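Local coordinates for protein DNA photolyase (Agrobacterium tumefaciens, PDB 4U63) that repairs cyclobutane pyrimidine dimers in DNA using light, with FAD as cofactor and a methenyltetrahydrofolate antenna chromophore, at residues 363-368 with 389-394; 382-387 with 401-406; 453-458 with 474-479. All blocks are in the same frame, centred on the assembly; numbering follows the deposited sequence. Where two conformers were deposited one is given.

Contact 1 of 3, residues 363-368 with 389-394; sequences RVRMIV and DTLVDA. With FAD (flavin-adenine dinucleotide), chain C.
Arg365 and Asp393 form a buried salt bridge above the flavin. The arginine grips the carboxylate end-on with two nitrogens, each taking one oxygen. NH2 reaches OD2 of Asp393 at 2.8 Å, and NH1 reaches its OD1 at 3.1 Å. Both oxygens accept through their syn lone pairs and lie close to the guanidinium plane, although the carboxylate itself is twisted 36° from it. The first torsion of Asp393 (chi1 69°) sets its CG between the backbone N and the carbonyl carbon, turning the carboxylate back toward the arginine. Ser261 OG makes a further hydrogen bond to OD2, and the Met360 carbonyl takes NE of Arg365, so both groups are held against rotation.

Apolar packing covers one face of the guanidinium: Leu391 CD2 lies 3.7 Å from Arg365 CZ, while FAD O2' and O4' lie over the opposite face.

Cofactor contacts complete the site. The arginine chain, extended from CG to NE, runs along the isoalloxazine and brings NH1 over the ring system, 3.2 Å from FAD C4X. A positive charge this close would be expected to stabilise reduced or anionic forms of the flavin, though Asp393 would offset part of the effect. The backbone of Asp393 also takes part, its carbonyl O accepting from FAD N3 at 2.8 Å, so one residue orients both the flavin edge and the arginine. Just upstream, the carbonyls of Asp389 and Thr390 hydrogen-bond the folate antenna, so residues 389-394 run from one chromophore site to the other. An arginine–aspartate pair laid over the flavin, here joining helix 362-375 to the type I turn 391-394 that follows helix 380-390, is characteristic of the FAD pocket of the photolyase/cryptochrome family.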
# COMPACT_ATOMS: atom_id res chain seq x y z
N ARG A 363 4.23 -3.36 -13.04
CA ARG A 363 3.90 -3.60 -14.45
C ARG A 363 2.83 -4.68 -14.57
O ARG A 363 1.89 -4.56 -15.35
CB ARG A 363 5.14 -3.96 -15.27
CG ARG A 363 4.88 -4.34 -16.72
CD ARG A 363 4.08 -3.30 -17.50
NE ARG A 363 4.76 -2.02 -17.60
CZ ARG A 363 4.33 -0.99 -18.32
NH1 ARG A 363 3.19 -1.07 -19.02
NH2 ARG A 363 5.03 0.14 -18.34
N VAL A 364 2.97 -5.73 -13.78
CA VAL A 364 2.04 -6.85 -13.84
C VAL A 364 0.70 -6.45 -13.19
O VAL A 364 -0.36 -6.91 -13.64
CB VAL A 364 2.67 -8.14 -13.26
CG1 VAL A 364 1.73 -9.30 -13.46
CG2 VAL A 364 4.00 -8.44 -13.96
N ARG A 365 0.72 -5.58 -12.17
CA ARG A 365 -0.55 -5.03 -11.64
C ARG A 365 -1.35 -4.35 -12.74
O ARG A 365 -2.56 -4.55 -12.84
CB ARG A 365 -0.33 -4.06 -10.48
CG ARG A 365 0.27 -4.67 -9.24
CD ARG A 365 0.14 -3.78 -8.02
NE ARG A 365 1.15 -4.12 -7.03
CZ ARG A 365 1.17 -3.75 -5.75
NH1 ARG A 365 0.20 -3.03 -5.20
NH2 ARG A 365 2.20 -4.14 -4.99
N MET A 366 -0.67 -3.54 -13.56
CA MET A 366 -1.34 -2.86 -14.66
C MET A 366 -1.92 -3.88 -15.66
O MET A 366 -3.04 -3.75 -16.13
CB MET A 366 -0.39 -1.91 -15.38
CG MET A 366 0.12 -0.76 -14.53
SD MET A 366 1.37 0.21 -15.40
CE MET A 366 0.35 1.00 -16.64
N ILE A 367 -1.13 -4.91 -15.97
CA ILE A 367 -1.56 -5.95 -16.92
C ILE A 367 -2.76 -6.74 -16.40
O ILE A 367 -3.71 -6.95 -17.15
CB ILE A 367 -0.40 -6.91 -17.29
CG1 ILE A 367 0.69 -6.14 -18.07
CG2 ILE A 367 -0.90 -8.08 -18.13
CD1 ILE A 367 2.02 -6.87 -18.15
N VAL A 368 -2.72 -7.16 -15.13
CA VAL A 368 -3.83 -7.97 -14.59
C VAL A 368 -5.10 -7.15 -14.42
O VAL A 368 -6.21 -7.65 -14.61
CB VAL A 368 -3.48 -8.73 -13.28
CG1 VAL A 368 -2.24 -9.59 -13.46
CG2 VAL A 368 -3.34 -7.79 -12.09
N ASP A 389 -7.81 -7.31 -0.18
CA ASP A 389 -7.72 -8.49 0.69
C ASP A 389 -6.39 -9.22 0.60
O ASP A 389 -6.04 -9.98 1.52
CB ASP A 389 -8.85 -9.48 0.37
CG ASP A 389 -9.07 -10.52 1.48
OD1 ASP A 389 -9.04 -10.17 2.68
OD2 ASP A 389 -9.28 -11.70 1.15
N THR A 390 -5.64 -8.99 -0.49
CA THR A 390 -4.47 -9.82 -0.79
C THR A 390 -3.11 -9.11 -0.79
O THR A 390 -2.08 -9.76 -0.70
CB THR A 390 -4.63 -10.51 -2.16
OG1 THR A 390 -4.95 -9.53 -3.15
CG2 THR A 390 -5.75 -11.55 -2.09
N LEU A 391 -3.13 -7.78 -0.89
CA LEU A 391 -1.90 -6.99 -0.84
C LEU A 391 -1.51 -6.63 0.58
O LEU A 391 -2.30 -6.05 1.31
CB LEU A 391 -2.07 -5.67 -1.60
CG LEU A 391 -2.19 -5.72 -3.13
CD1 LEU A 391 -2.61 -4.35 -3.66
CD2 LEU A 391 -0.87 -6.15 -3.76
N VAL A 392 -0.27 -6.95 0.96
CA VAL A 392 0.27 -6.41 2.21
C VAL A 392 0.37 -4.87 2.17
O VAL A 392 0.30 -4.23 3.21
CB VAL A 392 1.62 -7.05 2.64
CG1 VAL A 392 1.41 -8.51 3.05
CG2 VAL A 392 2.70 -6.92 1.57
N ASP A 393 0.51 -4.30 0.97
CA ASP A 393 0.63 -2.83 0.79
C ASP A 393 -0.68 -2.12 0.47
O ASP A 393 -0.66 -0.93 0.14
CB ASP A 393 1.73 -2.45 -0.24
CG ASP A 393 1.40 -2.82 -1.69
OD1 ASP A 393 0.22 -3.06 -2.06
OD2 ASP A 393 2.35 -2.89 -2.49
N ALA A 394 -1.82 -2.83 0.59
CA ALA A 394 -3.10 -2.23 0.25
C ALA A 394 -3.23 -0.84 0.86
O ALA A 394 -3.08 -0.67 2.08
CB ALA A 394 -4.25 -3.11 0.71
PA FAD C . 9.12 1.06 -6.00
O1A FAD C . 9.24 0.98 -7.49
O2A FAD C . 10.31 0.76 -5.16
O5B FAD C . 8.50 2.50 -5.67
C5B FAD C . 8.73 3.16 -4.42
C4B FAD C . 7.42 3.58 -3.76
O4B FAD C . 6.68 4.48 -4.58
C3B FAD C . 6.48 2.42 -3.50
O3B FAD C . 6.85 1.68 -2.33
C2B FAD C . 5.15 3.13 -3.39
O2B FAD C . 4.95 3.69 -2.09
C1B FAD C . 5.28 4.25 -4.40
N9A FAD C . 4.71 3.94 -5.72
C8A FAD C . 5.36 3.39 -6.77
N7A FAD C . 4.56 3.27 -7.84
C5A FAD C . 3.35 3.77 -7.50
C6A FAD C . 2.06 3.93 -8.18
N6A FAD C . 1.91 3.54 -9.46
N1A FAD C . 1.05 4.48 -7.46
C2A FAD C . 1.20 4.86 -6.17
N3A FAD C . 2.37 4.74 -5.50
C4A FAD C . 3.45 4.21 -6.11
N1 FAD C . 0.67 0.76 -4.35
C2 FAD C . 0.46 0.74 -3.01
O2 FAD C . 1.35 1.24 -2.29
N3 FAD C . -0.66 0.20 -2.47
C4 FAD C . -1.64 -0.34 -3.23
O4 FAD C . -2.69 -0.82 -2.72
C4X FAD C . -1.48 -0.35 -4.70
N5 FAD C . -2.40 -0.90 -5.55
C5X FAD C . -2.21 -0.86 -6.90
C6 FAD C . -3.15 -1.39 -7.77
C7 FAD C . -2.96 -1.37 -9.16
C7M FAD C . -4.01 -1.95 -10.09
C8 FAD C . -1.73 -0.79 -9.72
C8M FAD C . -1.47 -0.73 -11.21
C9 FAD C . -0.79 -0.27 -8.87
C9A FAD C . -0.96 -0.27 -7.48
N10 FAD C . 0.03 0.27 -6.60
C10 FAD C . -0.22 0.24 -5.22
C1' FAD C . 1.25 0.92 -7.09
C2' FAD C . 2.51 0.12 -7.29
O2' FAD C . 2.24 -1.01 -8.13
C3' FAD C . 3.13 -0.31 -5.97
O3' FAD C . 3.34 0.81 -5.12
C4' FAD C . 4.46 -1.00 -6.25
O4' FAD C . 4.22 -2.24 -6.92
C5' FAD C . 5.19 -1.25 -4.95
O5' FAD C . 6.45 -1.90 -5.15
P FAD C . 7.79 -1.18 -4.64
O1P FAD C . 8.94 -2.09 -4.90
O2P FAD C . 7.63 -0.71 -3.22
O3P FAD C . 7.86 0.10 -5.61

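Contact 2 of 3, residues 382-387 with 401-406; sequences KGEKWF and ANWQWV. With FAD (flavin-adenine dinucleotide), chain C.
The indole of Trp403 lies flat against the backbone of Gly383 and Glu384. Its first torsion (chi1 -81°) sends the ring to the neighbouring helix, CG anti to the carbonyl carbon, and CZ2 sits 3.3 Å from Gly383 C. With no side chain there, Gly383 CA makes a CH-pi contact over the six-membered ring. Glu384 CB covers the five-membered ring, 4.1 Å from its centroid; CG anti to the backbone N (chi1 -166°) and a bend at chi2 carry the modelled carboxylate to Arg388. The flavin methyl C7M rests on the opposite face, 3.7 Å from Trp403 NE1. The helices run roughly antiparallel within the FAD domain, axes 10.1 Å apart. Trp403 opens the Trp-Gln-Trp run 403-405, and its place beside the flavin is consistent with the proximal member of the photoreducing tryptophan triad. Phe387 turns its face to the indole edge in an offset edge-to-face pair, planes at 71°. Its rim meets the flavin, FAD C6 lying in the ring plane 3.7 Å from Phe387 CD2. Asn402 lies against the benzenoid end of the flavin (CB 3.3 Å from FAD C8) and turns its amide to the adenine, ND2 donating to N1A and OD1 accepting from N6A.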
# COMPACT_ATOMS: atom_id res chain seq x y z
N LYS A 382 -14.45 -4.77 -8.27
CA LYS A 382 -14.22 -6.15 -7.83
C LYS A 382 -12.73 -6.46 -7.75
O LYS A 382 -12.28 -7.11 -6.80
CB LYS A 382 -14.93 -7.15 -8.74
CG LYS A 382 -16.45 -7.09 -8.59
CD LYS A 382 -17.16 -7.84 -9.70
CE LYS A 382 -16.97 -9.35 -9.61
NZ LYS A 382 -17.57 -9.93 -8.38
N GLY A 383 -11.97 -6.00 -8.73
CA GLY A 383 -10.51 -6.15 -8.70
C GLY A 383 -9.88 -5.37 -7.55
O GLY A 383 -8.99 -5.87 -6.86
N GLU A 384 -10.35 -4.14 -7.35
CA GLU A 384 -9.92 -3.30 -6.24
C GLU A 384 -10.11 -4.03 -4.90
O GLU A 384 -9.20 -4.05 -4.05
CB GLU A 384 -10.69 -1.97 -6.27
CG GLU A 384 -10.12 -0.87 -5.39
CD GLU A 384 -10.59 -0.90 -3.94
OE1 GLU A 384 -11.59 -1.57 -3.61
OE2 GLU A 384 -9.95 -0.22 -3.11
N LYS A 385 -11.30 -4.62 -4.71
CA LYS A 385 -11.61 -5.36 -3.48
C LYS A 385 -10.72 -6.58 -3.31
O LYS A 385 -10.28 -6.87 -2.21
CB LYS A 385 -13.08 -5.77 -3.43
CG LYS A 385 -14.02 -4.60 -3.21
CD LYS A 385 -15.46 -5.03 -3.01
CE LYS A 385 -16.39 -3.83 -2.92
NZ LYS A 385 -16.37 -2.97 -4.12
N TRP A 386 -10.45 -7.30 -4.40
CA TRP A 386 -9.56 -8.47 -4.33
C TRP A 386 -8.16 -8.04 -3.87
O TRP A 386 -7.58 -8.65 -2.98
CB TRP A 386 -9.47 -9.20 -5.68
CG TRP A 386 -8.54 -10.39 -5.61
CD1 TRP A 386 -7.27 -10.48 -6.14
CD2 TRP A 386 -8.79 -11.64 -4.96
NE1 TRP A 386 -6.73 -11.72 -5.85
CE2 TRP A 386 -7.64 -12.44 -5.14
CE3 TRP A 386 -9.88 -12.16 -4.26
CZ2 TRP A 386 -7.55 -13.75 -4.63
CZ3 TRP A 386 -9.79 -13.46 -3.75
CH2 TRP A 386 -8.63 -14.23 -3.94
N PHE A 387 -7.66 -6.96 -4.47
CA PHE A 387 -6.35 -6.41 -4.09
C PHE A 387 -6.33 -5.97 -2.63
O PHE A 387 -5.35 -6.17 -1.94
CB PHE A 387 -5.97 -5.23 -4.99
CG PHE A 387 -5.27 -5.62 -6.28
CD1 PHE A 387 -5.45 -6.86 -6.88
CD2 PHE A 387 -4.42 -4.71 -6.89
CE1 PHE A 387 -4.80 -7.18 -8.06
CE2 PHE A 387 -3.77 -5.03 -8.07
CZ PHE A 387 -3.95 -6.26 -8.66
N ALA A 401 -6.81 4.73 -6.85
CA ALA A 401 -6.33 5.61 -7.92
C ALA A 401 -5.82 4.81 -9.11
O ALA A 401 -6.15 5.11 -10.25
CB ALA A 401 -5.23 6.52 -7.41
N ASN A 402 -5.00 3.80 -8.85
CA ASN A 402 -4.43 3.01 -9.93
C ASN A 402 -5.48 2.21 -10.70
O ASN A 402 -5.43 2.15 -11.91
CB ASN A 402 -3.28 2.13 -9.43
CG ASN A 402 -1.99 2.92 -9.25
OD1 ASN A 402 -1.27 3.16 -10.23
ND2 ASN A 402 -1.69 3.33 -8.03
N TRP A 403 -6.43 1.61 -9.99
CA TRP A 403 -7.55 0.94 -10.66
C TRP A 403 -8.33 1.90 -11.57
O TRP A 403 -8.65 1.55 -12.72
CB TRP A 403 -8.48 0.27 -9.65
CG TRP A 403 -7.96 -1.07 -9.20
CD1 TRP A 403 -7.25 -1.33 -8.07
CD2 TRP A 403 -8.09 -2.30 -9.90
NE1 TRP A 403 -6.93 -2.68 -8.01
CE2 TRP A 403 -7.43 -3.29 -9.13
CE3 TRP A 403 -8.70 -2.67 -11.11
CZ2 TRP A 403 -7.38 -4.62 -9.53
CZ3 TRP A 403 -8.64 -3.98 -11.51
CH2 TRP A 403 -7.98 -4.95 -10.72
N GLN A 404 -8.61 3.11 -11.09
CA GLN A 404 -9.32 4.10 -11.91
C GLN A 404 -8.54 4.50 -13.17
O GLN A 404 -9.14 4.65 -14.24
CB GLN A 404 -9.72 5.33 -11.09
CG GLN A 404 -10.80 5.03 -10.06
CD GLN A 404 -12.06 5.88 -10.21
OE1 GLN A 404 -12.47 6.22 -11.31
NE2 GLN A 404 -12.69 6.19 -9.10
N TRP A 405 -7.22 4.64 -13.06
CA TRP A 405 -6.40 4.97 -14.24
C TRP A 405 -6.44 3.84 -15.27
O TRP A 405 -6.60 4.09 -16.45
CB TRP A 405 -4.95 5.28 -13.86
CG TRP A 405 -4.76 6.60 -13.18
CD1 TRP A 405 -5.38 7.80 -13.51
CD2 TRP A 405 -3.90 6.89 -12.08
NE1 TRP A 405 -4.95 8.79 -12.66
CE2 TRP A 405 -4.04 8.27 -11.78
CE3 TRP A 405 -3.02 6.12 -11.32
CZ2 TRP A 405 -3.35 8.88 -10.74
CZ3 TRP A 405 -2.33 6.73 -10.29
CH2 TRP A 405 -2.49 8.10 -10.01
N VAL A 406 -6.32 2.59 -14.80
CA VAL A 406 -6.40 1.45 -15.72
C VAL A 406 -7.79 1.40 -16.39
O VAL A 406 -7.91 1.07 -17.57
CB VAL A 406 -6.06 0.12 -15.03
CG1 VAL A 406 -6.20 -1.04 -16.02
CG2 VAL A 406 -4.64 0.15 -14.49
PA FAD C . 9.12 1.06 -6.00
O1A FAD C . 9.24 0.98 -7.49
O2A FAD C . 10.31 0.76 -5.16
O5B FAD C . 8.50 2.50 -5.67
C5B FAD C . 8.73 3.16 -4.42
C4B FAD C . 7.42 3.58 -3.76
O4B FAD C . 6.68 4.48 -4.58
C3B FAD C . 6.48 2.42 -3.50
O3B FAD C . 6.85 1.68 -2.33
C2B FAD C . 5.15 3.13 -3.39
O2B FAD C . 4.95 3.69 -2.09
C1B FAD C . 5.28 4.25 -4.40
N9A FAD C . 4.71 3.94 -5.72
C8A FAD C . 5.36 3.39 -6.77
N7A FAD C . 4.56 3.27 -7.84
C5A FAD C . 3.35 3.77 -7.50
C6A FAD C . 2.06 3.93 -8.18
N6A FAD C . 1.91 3.54 -9.46
N1A FAD C . 1.05 4.48 -7.46
C2A FAD C . 1.20 4.86 -6.17
N3A FAD C . 2.37 4.74 -5.50
C4A FAD C . 3.45 4.21 -6.11
N1 FAD C . 0.67 0.76 -4.35
C2 FAD C . 0.46 0.74 -3.01
O2 FAD C . 1.35 1.24 -2.29
N3 FAD C . -0.66 0.20 -2.47
C4 FAD C . -1.64 -0.34 -3.23
O4 FAD C . -2.69 -0.82 -2.72
C4X FAD C . -1.48 -0.35 -4.70
N5 FAD C . -2.40 -0.90 -5.55
C5X FAD C . -2.21 -0.86 -6.90
C6 FAD C . -3.15 -1.39 -7.77
C7 FAD C . -2.96 -1.37 -9.16
C7M FAD C . -4.01 -1.95 -10.09
C8 FAD C . -1.73 -0.79 -9.72
C8M FAD C . -1.47 -0.73 -11.21
C9 FAD C . -0.79 -0.27 -8.87
C9A FAD C . -0.96 -0.27 -7.48
N10 FAD C . 0.03 0.27 -6.60
C10 FAD C . -0.22 0.24 -5.22
C1' FAD C . 1.25 0.92 -7.09
C2' FAD C . 2.51 0.12 -7.29
O2' FAD C . 2.24 -1.01 -8.13
C3' FAD C . 3.13 -0.31 -5.97
O3' FAD C . 3.34 0.81 -5.12
C4' FAD C . 4.46 -1.00 -6.25
O4' FAD C . 4.22 -2.24 -6.92
C5' FAD C . 5.19 -1.25 -4.95
O5' FAD C . 6.45 -1.90 -5.15
P FAD C . 7.79 -1.18 -4.64
O1P FAD C . 8.94 -2.09 -4.90
O2P FAD C . 7.63 -0.71 -3.22
O3P FAD C . 7.86 0.10 -5.61

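Contact 3 of 3, residues 453-458 with 474-479; sequences KPFEAP and PLPIVD
Beside the Phe455–Pro476 contact, Lys453 NZ is gripped by two groups, a salt bridge to Glu427 and a hydrogen bond to the carbonyl of Lys449. This ties the start of residues 453-458 to helix 422-429 and to the short helix 448-451 that closely precedes the segment. The chain then turns tightly, with Glu456 N bonded to Lys453 O at 3.0 Å and Ala457 N to Pro454 O at 3.2 Å.

At this turn Phe455 reaches for the second segment. With chi1 at 53° the ring leans back toward the start of its own turn and stands between two aliphatic groups. Over one face sits CG of Pro476, in a CH-pi contact 24° off the ring normal. The modelled approach of this carbon to the ring is doubtfully close, so its exact separation carries little weight. The pyrrolidine continues toward the base of the side chain, with Pro476 CD 3.7 Å from Phe455 CB. The opposite face is covered by Lys453 CB, 4.0 Å above the plane of the Phe455 ring, so the lysine's aliphatic root and the proline sandwich the phenyl group. Leu475 adds a looser edge to the patch, its CD2 4.4 Å from Phe455 CB. The contact is thus apolar and lies near the surface, distant from the flavin pocket.

Both segments are loops that lead into helices. Pro458 is the N-cap residue of helix 459-465. Asp479 holds the same position ahead of helix 480-495, where its OD2 accepts from Lys482 N. Phe455 also rests on Ile423 of helix 422-429, and Pro476 on Tyr344, so the loops on the two sides of helix 459-465 close against each other between helix 422-429 and the start of the C-terminal helix 480-495.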
# COMPACT_ATOMS: atom_id res chain seq x y z
N LYS A 453 2.38 -17.64 -24.93
CA LYS A 453 1.25 -18.08 -25.73
C LYS A 453 1.32 -19.60 -25.96
O LYS A 453 1.44 -20.06 -27.09
CB LYS A 453 1.21 -17.30 -27.06
CG LYS A 453 2.53 -17.26 -27.85
CD LYS A 453 2.46 -16.22 -28.95
CE LYS A 453 3.57 -16.38 -29.99
NZ LYS A 453 4.92 -16.13 -29.42
N PRO A 454 1.23 -20.39 -24.86
CA PRO A 454 1.33 -21.85 -25.00
C PRO A 454 0.24 -22.45 -25.91
O PRO A 454 0.44 -23.50 -26.52
CB PRO A 454 1.20 -22.36 -23.56
CG PRO A 454 0.56 -21.25 -22.79
CD PRO A 454 0.96 -19.98 -23.47
N PHE A 455 -0.89 -21.76 -26.00
CA PHE A 455 -2.02 -22.15 -26.87
C PHE A 455 -1.75 -22.01 -28.38
O PHE A 455 -2.52 -22.52 -29.18
CB PHE A 455 -3.29 -21.36 -26.50
CG PHE A 455 -3.09 -19.88 -26.46
CD1 PHE A 455 -3.25 -19.10 -27.60
CD2 PHE A 455 -2.73 -19.25 -25.27
CE1 PHE A 455 -3.06 -17.73 -27.55
CE2 PHE A 455 -2.55 -17.88 -25.21
CZ PHE A 455 -2.71 -17.13 -26.35
N GLU A 456 -0.68 -21.31 -28.76
CA GLU A 456 -0.26 -21.22 -30.17
C GLU A 456 0.83 -22.24 -30.51
O GLU A 456 1.17 -22.41 -31.69
CB GLU A 456 0.23 -19.81 -30.50
CG GLU A 456 -0.89 -18.79 -30.59
CD GLU A 456 -0.44 -17.43 -31.11
OE1 GLU A 456 0.64 -17.33 -31.73
OE2 GLU A 456 -1.19 -16.46 -30.90
N ALA A 457 1.37 -22.92 -29.50
CA ALA A 457 2.44 -23.90 -29.71
C ALA A 457 1.92 -25.16 -30.40
O ALA A 457 0.74 -25.50 -30.25
CB ALA A 457 3.09 -24.25 -28.37
N PRO A 458 2.79 -25.87 -31.15
CA PRO A 458 2.36 -27.08 -31.82
C PRO A 458 2.43 -28.26 -30.87
O PRO A 458 3.16 -28.21 -29.88
CB PRO A 458 3.37 -27.22 -32.95
CG PRO A 458 4.63 -26.69 -32.36
CD PRO A 458 4.24 -25.64 -31.34
N PRO A 474 -4.40 -24.09 -18.16
CA PRO A 474 -5.66 -23.91 -18.90
C PRO A 474 -5.50 -23.24 -20.26
O PRO A 474 -4.52 -22.54 -20.49
CB PRO A 474 -6.51 -23.04 -17.97
CG PRO A 474 -5.53 -22.33 -17.12
CD PRO A 474 -4.34 -23.22 -16.97
N LEU A 475 -6.46 -23.47 -21.15
CA LEU A 475 -6.56 -22.72 -22.40
C LEU A 475 -7.02 -21.31 -22.06
O LEU A 475 -7.59 -21.10 -20.99
CB LEU A 475 -7.58 -23.35 -23.35
CG LEU A 475 -7.17 -24.65 -24.03
CD1 LEU A 475 -8.37 -25.27 -24.71
CD2 LEU A 475 -6.06 -24.41 -25.04
N PRO A 476 -6.78 -20.34 -22.97
CA PRO A 476 -7.25 -18.99 -22.70
C PRO A 476 -8.73 -18.97 -22.42
O PRO A 476 -9.50 -19.58 -23.16
CB PRO A 476 -6.94 -18.24 -24.00
CG PRO A 476 -5.82 -18.99 -24.58
CD PRO A 476 -6.10 -20.43 -24.27
N ILE A 477 -9.12 -18.30 -21.34
CA ILE A 477 -10.54 -18.24 -20.97
C ILE A 477 -11.35 -17.31 -21.88
O ILE A 477 -12.58 -17.39 -21.92
CB ILE A 477 -10.75 -17.89 -19.47
CG1 ILE A 477 -10.22 -16.50 -19.11
CG2 ILE A 477 -10.09 -18.97 -18.61
CD1 ILE A 477 -10.65 -16.03 -17.73
N VAL A 478 -10.65 -16.43 -22.61
CA VAL A 478 -11.27 -15.62 -23.66
C VAL A 478 -10.26 -15.48 -24.81
O VAL A 478 -9.04 -15.48 -24.58
CB VAL A 478 -11.73 -14.25 -23.11
CG1 VAL A 478 -10.54 -13.36 -22.76
CG2 VAL A 478 -12.67 -13.56 -24.10
N ASP A 479 -10.77 -15.37 -26.04
CA ASP A 479 -9.94 -15.08 -27.21
C ASP A 479 -9.65 -13.58 -27.22
O ASP A 479 -10.55 -12.78 -27.00
CB ASP A 479 -10.68 -15.48 -28.49
CG ASP A 479 -9.97 -15.01 -29.76
OD1 ASP A 479 -8.95 -15.62 -30.13
OD2 ASP A 479 -10.45 -14.05 -30.39

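Along the chain, helix 362-375 supplies the first side of contact 1, and helix 380-390 follows with the first side of contact 2. Residues 389-394, the last two residues of that helix and the turn after it, then close contact 1 over a 20-residue span, and helix 398-407 closes contact 2. The two contacts therefore cross rather than nest. Their centres lie 9 Å apart, and they meet where Val368 CG2 packs on Phe387 CZ at 3.8 Å. Together they tie three successive helices round FAD. Contact 3 comes later in series, closing the 15-residue excursion containing helix 459-465, with its centre about 24 Å from that of contact 1 and at the periphery of the fold.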